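Local atomic coordinates of pseudopodium-enriched atypical kinase 1 (Homo sapiens, PDB entry 6BHC), a protein that is a kinase-fold pseudokinase, named for its enrichment in pseudopodia, that dimerises through its kinase fold and probably acts mainly as a signalling scaffold. Residues A[126-129]-A[130-134]; A[185-188]-A[189-193]; A[178-181]-A[182-186]. The protein carries 1 engineered substitution. One frame throughout, in Å; residues are numbered along the deposited sequence.

Contact 1 of 3, residues A[126-129]-A[130-134]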
loop_
_atom_site.group_PDB
_atom_site.type_symbol
_atom_site.label_atom_id
_atom_site.label_comp_id
_atom_site.label_asym_id
_atom_site.label_seq_id
_atom_site.Cartn_x
_atom_site.Cartn_y
_atom_site.Cartn_z
ATOM N N ALA A 126 26.297 6.144 40.131
ATOM C CA ALA A 126 27.605 6.471 39.583
ATOM C C ALA A 126 28.039 7.841 40.079
ATOM O O ALA A 126 27.212 8.730 40.294
ATOM C CB ALA A 126 27.593 6.448 38.050
ATOM N N GLU A 127 29.350 7.999 40.251
ATOM C CA GLU A 127 29.941 9.291 40.579
ATOM C C GLU A 127 30.089 10.096 39.293
ATOM O O GLU A 127 30.863 9.727 38.406
ATOM C CB GLU A 127 31.288 9.106 41.273
ATOM C CG GLU A 127 31.204 8.435 42.633
ATOM C CD GLU A 127 32.565 8.248 43.276
ATOM O OE1 GLU A 127 33.584 8.403 42.572
ATOM O OE2 GLU A 127 32.616 7.951 44.487
ATOM N N VAL A 128 29.343 11.190 39.189
ATOM C CA VAL A 128 29.307 11.995 37.971
ATOM C C VAL A 128 30.055 13.300 38.221
ATOM O O VAL A 128 29.874 13.919 39.280
ATOM C CB VAL A 128 27.859 12.258 37.524
ATOM C CG1 VAL A 128 27.824 12.979 36.184
ATOM C CG2 VAL A 128 27.082 10.956 37.451
ATOM N N PRO A 129 30.907 13.745 37.296
ATOM C CA PRO A 129 31.568 15.045 37.470
ATOM C C PRO A 129 30.558 16.181 37.515
ATOM O O PRO A 129 29.553 16.174 36.800
ATOM C CB PRO A 129 32.475 15.150 36.239
ATOM C CG PRO A 129 32.676 13.741 35.790
ATOM C CD PRO A 129 31.401 13.025 36.110
ATOM N N ASN A 130 30.840 17.171 38.366
ATOM C CA ASN A 130 29.942 18.309 38.518
ATOM C C ASN A 130 29.860 19.156 37.255
ATOM O O ASN A 130 28.856 19.848 37.055
ATOM C CB ASN A 130 30.389 19.179 39.696
ATOM C CG ASN A 130 30.194 18.497 41.036
ATOM O OD1 ASN A 130 29.953 17.291 41.105
ATOM N ND2 ASN A 130 30.301 19.269 42.110
ATOM N N ARG A 131 30.887 19.120 36.400
ATOM C CA ARG A 131 30.862 19.917 35.181
ATOM C C ARG A 131 29.749 19.489 34.233
ATOM O O ARG A 131 29.323 20.288 33.392
ATOM C CB ARG A 131 32.214 19.835 34.476
ATOM C CG ARG A 131 32.654 18.419 34.154
ATOM C CD ARG A 131 33.995 18.406 33.438
ATOM N NE ARG A 131 34.430 17.047 33.129
ATOM C CZ ARG A 131 34.069 16.378 32.039
ATOM N NH1 ARG A 131 33.264 16.942 31.149
ATOM N NH2 ARG A 131 34.512 15.144 31.839
ATOM N N LEU A 132 29.264 18.251 34.351
ATOM C CA LEU A 132 28.166 17.790 33.511
ATOM C C LEU A 132 26.816 18.269 34.027
ATOM O O LEU A 132 25.881 18.447 33.238
ATOM C CB LEU A 132 28.178 16.263 33.420
ATOM C CG LEU A 132 29.411 15.622 32.781
ATOM C CD1 LEU A 132 29.339 14.107 32.908
ATOM C CD2 LEU A 132 29.521 16.047 31.325
ATOM N N LEU A 133 26.698 18.487 35.334
ATOM C CA LEU A 133 25.433 18.878 35.938
ATOM C C LEU A 133 25.324 20.395 35.976
ATOM O O LEU A 133 26.197 21.052 36.561
ATOM C CB LEU A 133 25.317 18.317 37.342
ATOM C CG LEU A 133 25.540 16.811 37.449
ATOM C CD1 LEU A 133 25.492 16.374 38.898
ATOM C CD2 LEU A 133 24.507 16.064 36.621
ATOM N N PRO A 134 24.292 20.989 35.374
ATOM C CA PRO A 134 24.166 22.452 35.431
ATOM C C PRO A 134 23.851 22.974 36.821
ATOM O O PRO A 134 24.206 24.117 37.131
ATOM C CB PRO A 134 23.023 22.748 34.447
ATOM C CG PRO A 134 22.892 21.510 33.610
ATOM C CD PRO A 134 23.281 20.376 34.499
#
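Val128 and Pro129 meet Leu132 where the chain turns after strand 123-128. The motif is a beta-turn over residues 129-132, with Asn130 and Arg131 both in helical conformation. It begins the connection to strand 143-150 in the N-terminal lobe of the kinase fold. Upstream, the backbones of Ala126 and Val128 pair with His145 and Arg143 of that strand. Val128 is the first residue to reach across the turn. Its CG1 lies anti to the backbone N (chi1 -174°), which brings this branch 3.8 Å from CD1 of Leu132. The two side chains cross at about a right angle. Val128 and Leu133 both touch Ile90 of strand 85-91, which makes Leu132 one of several apolar neighbours of the valine. Pro129 comes next. It gives both its carbonyl and its ring to the contact. Its O accepts the turn bond from Leu132 N at 3.2 Å. A weak bond from Leu133 N to Asn130 O carries the chain on round the bend. On the Pro129 ring, CD lies 4.0 Å from CD1 of Leu132, and the two side chains run side by side in the same direction. That methyl therefore touches both Val128 and Pro129. Two polar groups of the turn find partners outside it: Asn130 ND2 bonds to Lys141 O, and Leu132 O to the hydroxyl of Tyr74. The aliphatic part of Arg131 rests on the proline. Its first torsion of 56° places CG between the backbone N and the carbonyl carbon. From there, CG lies 3.9 Å from CB of Pro129.

Contact 2 of 3, residues A[185-188]-A[189-193]; sequences LQLC and SGLEH
The amides of Ser189, Gly190, Leu191 and Glu192 bond to the carbonyls of Leu185, Gln186, Leu187 and Cys188, the regular i to i+4 pattern of an alpha helix. The bond from Glu192 N to Cys188 O is the shortest of them, at 2.7 Å. Leu191 N meets Leu187 O at 2.9 Å. Ser189 N reaches Leu185 O at 3.1 Å. Ser189 was modelled in two conformers, and in one of them Leu185 O takes a second donor from it, with OG at 3.1 Å from this oxygen. In that conformer OG lies beside its own backbone N (chi1 -63°), and the hydroxyl and the amide come to Leu185 O from opposite faces of the carbonyl plane. Leu187 and Leu191 form the apolar pair, one helical turn apart. Leu187 CG lies 4.0 Å from Leu191 CD1, and Leu187 CD1 is 4.0 Å from Leu191 CG. Leu191 CG also packs against the carbonyl oxygen of Leu187, at 3.3 Å. With only an alanine in place of Leu191, Leu187 would probably lose its apolar neighbour on this side, and a gap would open toward Thr282. Polar ends on other sides of the helix have outside partners: Glu192 OE1 makes a salt bridge to Lys347 and OE2 bonds to Ser344, while the Gln186 amide takes Leu238 N on OE1 and gives NE2 to Thr236 O. In the C-terminal lobe of the kinase fold, this is the αE helix. Leu185 and Cys188 face helix 343-354, Leu187 and Leu191 face helix 277-289, and Gln186 reaches strand 237-240.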
loop_
_atom_site.group_PDB
_atom_site.type_symbol
_atom_site.label_atom_id
_atom_site.label_comp_id
_atom_site.label_asym_id
_atom_site.label_seq_id
_atom_site.Cartn_x
_atom_site.Cartn_y
_atom_site.Cartn_z
ATOM N N LEU A 185 -2.307 15.258 20.993
ATOM C CA LEU A 185 -2.911 13.959 20.717
ATOM C C LEU A 185 -2.044 12.823 21.246
ATOM O O LEU A 185 -2.558 11.848 21.805
ATOM C CB LEU A 185 -3.145 13.802 19.215
ATOM C CG LEU A 185 -3.850 12.522 18.771
ATOM C CD1 LEU A 185 -5.212 12.430 19.426
ATOM C CD2 LEU A 185 -3.978 12.472 17.257
ATOM N N GLN A 186 -0.724 12.929 21.075
ATOM C CA GLN A 186 0.169 11.908 21.613
ATOM C C GLN A 186 0.165 11.918 23.137
ATOM O O GLN A 186 0.257 10.859 23.769
ATOM C CB GLN A 186 1.586 12.115 21.083
ATOM C CG GLN A 186 1.704 12.028 19.574
ATOM C CD GLN A 186 3.126 12.222 19.098
ATOM O OE1 GLN A 186 4.010 11.417 19.394
ATOM N NE2 GLN A 186 3.359 13.300 18.362
ATOM N N LEU A 187 0.062 13.104 23.743
ATOM C CA LEU A 187 -0.014 13.190 25.197
ATOM C C LEU A 187 -1.255 12.480 25.719
ATOM O O LEU A 187 -1.187 11.717 26.689
ATOM C CB LEU A 187 -0.006 14.654 25.640
ATOM C CG LEU A 187 -0.216 14.899 27.137
ATOM C CD1 LEU A 187 0.887 14.243 27.957
ATOM C CD2 LEU A 187 -0.298 16.389 27.440
ATOM N N CYS A 188 -2.405 12.720 25.083
ATOM C CA CYS A 188 -3.632 12.055 25.507
ATOM C C CYS A 188 -3.516 10.543 25.370
ATOM O O CYS A 188 -4.040 9.797 26.205
ATOM C CB CYS A 188 -4.820 12.587 24.704
ATOM S SG CYS A 188 -5.181 14.333 25.027
ATOM N N SER A 189 -2.822 10.074 24.331
ATOM C CA SER A 189 -2.627 8.638 24.160
ATOM C C SER A 189 -1.843 8.049 25.327
ATOM O O SER A 189 -2.214 7.005 25.875
ATOM C CB SER A 189 -1.915 8.359 22.836
ATOM O OG SER A 189 -2.700 8.788 21.736
ATOM N N GLY A 190 -0.755 8.712 25.725
ATOM C CA GLY A 190 0.022 8.223 26.852
ATOM C C GLY A 190 -0.729 8.318 28.166
ATOM O O GLY A 190 -0.620 7.432 29.017
ATOM N N LEU A 191 -1.503 9.393 28.352
ATOM C CA LEU A 191 -2.308 9.517 29.562
ATOM C C LEU A 191 -3.431 8.489 29.585
ATOM O O LEU A 191 -3.785 7.974 30.651
ATOM C CB LEU A 191 -2.874 10.932 29.677
ATOM C CG LEU A 191 -1.859 12.052 29.916
ATOM C CD1 LEU A 191 -2.556 13.403 29.962
ATOM C CD2 LEU A 191 -1.075 11.803 31.199
ATOM N N GLU A 192 -4.002 8.177 28.419
ATOM C CA GLU A 192 -5.009 7.124 28.343
ATOM C C GLU A 192 -4.418 5.770 28.714
ATOM O O GLU A 192 -5.130 4.896 29.220
ATOM C CB GLU A 192 -5.606 7.087 26.935
ATOM C CG GLU A 192 -6.824 6.196 26.775
ATOM C CD GLU A 192 -7.341 6.172 25.346
ATOM O OE1 GLU A 192 -6.522 6.317 24.413
ATOM O OE2 GLU A 192 -8.566 6.015 25.158
ATOM N N HIS A 193 -3.117 5.583 28.478
ATOM C CA HIS A 193 -2.438 4.352 28.864
ATOM C C HIS A 193 -2.335 4.202 30.377
ATOM O O HIS A 193 -2.237 3.075 30.870
ATOM C CB HIS A 193 -1.042 4.318 28.235
ATOM C CG HIS A 193 -0.331 3.010 28.392
ATOM N ND1 HIS A 193 -0.690 1.879 27.690
ATOM C CD2 HIS A 193 0.729 2.659 29.157
ATOM C CE1 HIS A 193 0.114 0.884 28.023
ATOM N NE2 HIS A 193 0.985 1.331 28.909
#

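Contact 3 of 3, residues A[178-181]-A[182-186]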
loop_
_atom_site.group_PDB
_atom_site.type_symbol
_atom_site.label_atom_id
_atom_site.label_comp_id
_atom_site.label_asym_id
_atom_site.label_seq_id
_atom_site.Cartn_x
_atom_site.Cartn_y
_atom_site.Cartn_z
ATOM N N ARG A 178 -1.308 23.333 14.316
ATOM C CA ARG A 178 -1.572 21.940 13.970
ATOM C C ARG A 178 -0.566 21.013 14.643
ATOM O O ARG A 178 -0.936 19.936 15.127
ATOM C CB ARG A 178 -1.553 21.748 12.453
ATOM C CG ARG A 178 -1.882 20.322 12.024
ATOM C CD ARG A 178 -2.031 20.177 10.516
ATOM N NE ARG A 178 -2.387 18.807 10.156
ATOM C CZ ARG A 178 -3.635 18.357 10.064
ATOM N NH1 ARG A 178 -4.657 19.170 10.297
ATOM N NH2 ARG A 178 -3.865 17.094 9.737
ATOM N N GLN A 179 0.710 21.414 14.687
ATOM C CA GLN A 179 1.701 20.638 15.429
ATOM C C GLN A 179 1.340 20.546 16.905
ATOM O O GLN A 179 1.607 19.523 17.546
ATOM C CB GLN A 179 3.093 21.255 15.276
ATOM C CG GLN A 179 3.614 21.324 13.852
ATOM C CD GLN A 179 5.014 21.909 13.782
ATOM O OE1 GLN A 179 5.981 21.283 14.212
ATOM N NE2 GLN A 179 5.123 23.121 13.251
ATOM N N VAL A 180 0.743 21.604 17.460
ATOM C CA VAL A 180 0.304 21.563 18.851
ATOM C C VAL A 180 -0.755 20.486 19.043
ATOM O O VAL A 180 -0.702 19.708 20.002
ATOM C CB VAL A 180 -0.199 22.952 19.291
ATOM C CG1 VAL A 180 -0.924 22.863 20.624
ATOM C CG2 VAL A 180 0.964 23.924 19.385
ATOM N N CYS A 181 -1.722 20.408 18.122
ATOM C CA CYS A 181 -2.743 19.366 18.210
ATOM C C CYS A 181 -2.127 17.976 18.108
ATOM O O CYS A 181 -2.569 17.043 18.789
ATOM C CB CYS A 181 -3.797 19.563 17.120
ATOM S SG CYS A 181 -4.839 21.029 17.326
ATOM N N LEU A 182 -1.106 17.816 17.261
ATOM C CA LEU A 182 -0.478 16.507 17.104
ATOM C C LEU A 182 0.292 16.106 18.355
ATOM O O LEU A 182 0.284 14.931 18.742
ATOM C CB LEU A 182 0.437 16.509 15.881
ATOM C CG LEU A 182 -0.267 16.308 14.539
ATOM C CD1 LEU A 182 0.686 16.568 13.384
ATOM C CD2 LEU A 182 -0.847 14.901 14.452
ATOM N N LEU A 183 0.966 17.060 19.000
ATOM C CA LEU A 183 1.647 16.753 20.253
ATOM C C LEU A 183 0.646 16.469 21.366
ATOM O O LEU A 183 0.839 15.540 22.159
ATOM C CB LEU A 183 2.577 17.901 20.647
ATOM C CG LEU A 183 3.741 18.177 19.695
ATOM C CD1 LEU A 183 4.656 19.253 20.260
ATOM C CD2 LEU A 183 4.517 16.899 19.409
ATOM N N LEU A 184 -0.431 17.255 21.437
ATOM C CA LEU A 184 -1.450 17.019 22.454
ATOM C C LEU A 184 -2.140 15.679 22.249
ATOM O O LEU A 184 -2.524 15.022 23.225
ATOM C CB LEU A 184 -2.474 18.155 22.445
ATOM C CG LEU A 184 -2.000 19.520 22.952
ATOM C CD1 LEU A 184 -3.072 20.580 22.728
ATOM C CD2 LEU A 184 -1.616 19.446 24.422
ATOM N N LEU A 185 -2.307 15.258 20.993
ATOM C CA LEU A 185 -2.911 13.959 20.717
ATOM C C LEU A 185 -2.044 12.823 21.246
ATOM O O LEU A 185 -2.558 11.848 21.805
ATOM C CB LEU A 185 -3.145 13.802 19.215
ATOM C CG LEU A 185 -3.850 12.522 18.771
ATOM C CD1 LEU A 185 -5.212 12.430 19.426
ATOM C CD2 LEU A 185 -3.978 12.472 17.257
ATOM N N GLN A 186 -0.724 12.929 21.075
ATOM C CA GLN A 186 0.169 11.908 21.613
ATOM C C GLN A 186 0.165 11.918 23.137
ATOM O O GLN A 186 0.257 10.859 23.769
ATOM C CB GLN A 186 1.586 12.115 21.083
ATOM C CG GLN A 186 1.704 12.028 19.574
ATOM C CD GLN A 186 3.126 12.222 19.098
ATOM O OE1 GLN A 186 4.010 11.417 19.394
ATOM N NE2 GLN A 186 3.359 13.300 18.362
#
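Leu182 lies against the backbone of the preceding helical turn. Its CB is 3.6 Å from Gln179 O, and its CG is 3.7 Å from Arg178 O. The first torsion of -81° keeps CG beside the backbone N, on the side where Arg178 O lies. Its own N bonds to that same Arg178 O at 3.0 Å, which brings the amide and the side chain of Leu182 to one carbonyl. Farther out, Leu182 touches Glu407 of helix 406-417, the glutamate that makes a salt bridge with Arg178 NH2, while Arg178 NH1 bonds to Tyr321 OH and to Leu354 O. Cys181 takes part chiefly through its backbone. Its O receives Leu185 N at 2.8 Å, and CB of Leu185 stands close to the same oxygen, at 3.3 Å. These residues belong to helix 173-194, the αE helix of the kinase C-terminal lobe, which here touches helices 277-289 and 343-354. Leu183 N keeps the regular helical bond to Gln179 O, and CG of Leu183 also packs against that oxygen. Val180 is the third main participant, and its side-chain partner is Leu184. Val180 CG1 lies 3.8 Å from Leu184 CD1, the two side chains running alongside and pointing the same way. The valine puts CG1 anti to its N (chi1 168°), next to the carbonyl that Leu184 also approaches. Leu184 N bonds to Val180 O at 2.9 Å, and Leu184 CG is packed tightly against that oxygen at 3.2 Å. Both side chains reach Met289 of helix 277-289, and Leu184 also meets Ile286 there and Leu350 of helix 343-354.

Contacts 2 and 3 are overlapping parts of helix 173-194. They share Leu185 and Gln186, and their centres are 11 Å apart. Contact 1 is in the other lobe, after strand 123-128. Its centre is 33 Å from that of contact 2 and 35 Å from that of contact 3, with nearest atoms about 24 and 23 Å apart, so it touches neither. The cleft of a kinase fold lies between these two lobes. Contact 2 is linked to that region through Leu191, which touches Leu204 in the segment that corresponds to the catalytic loop of active kinases.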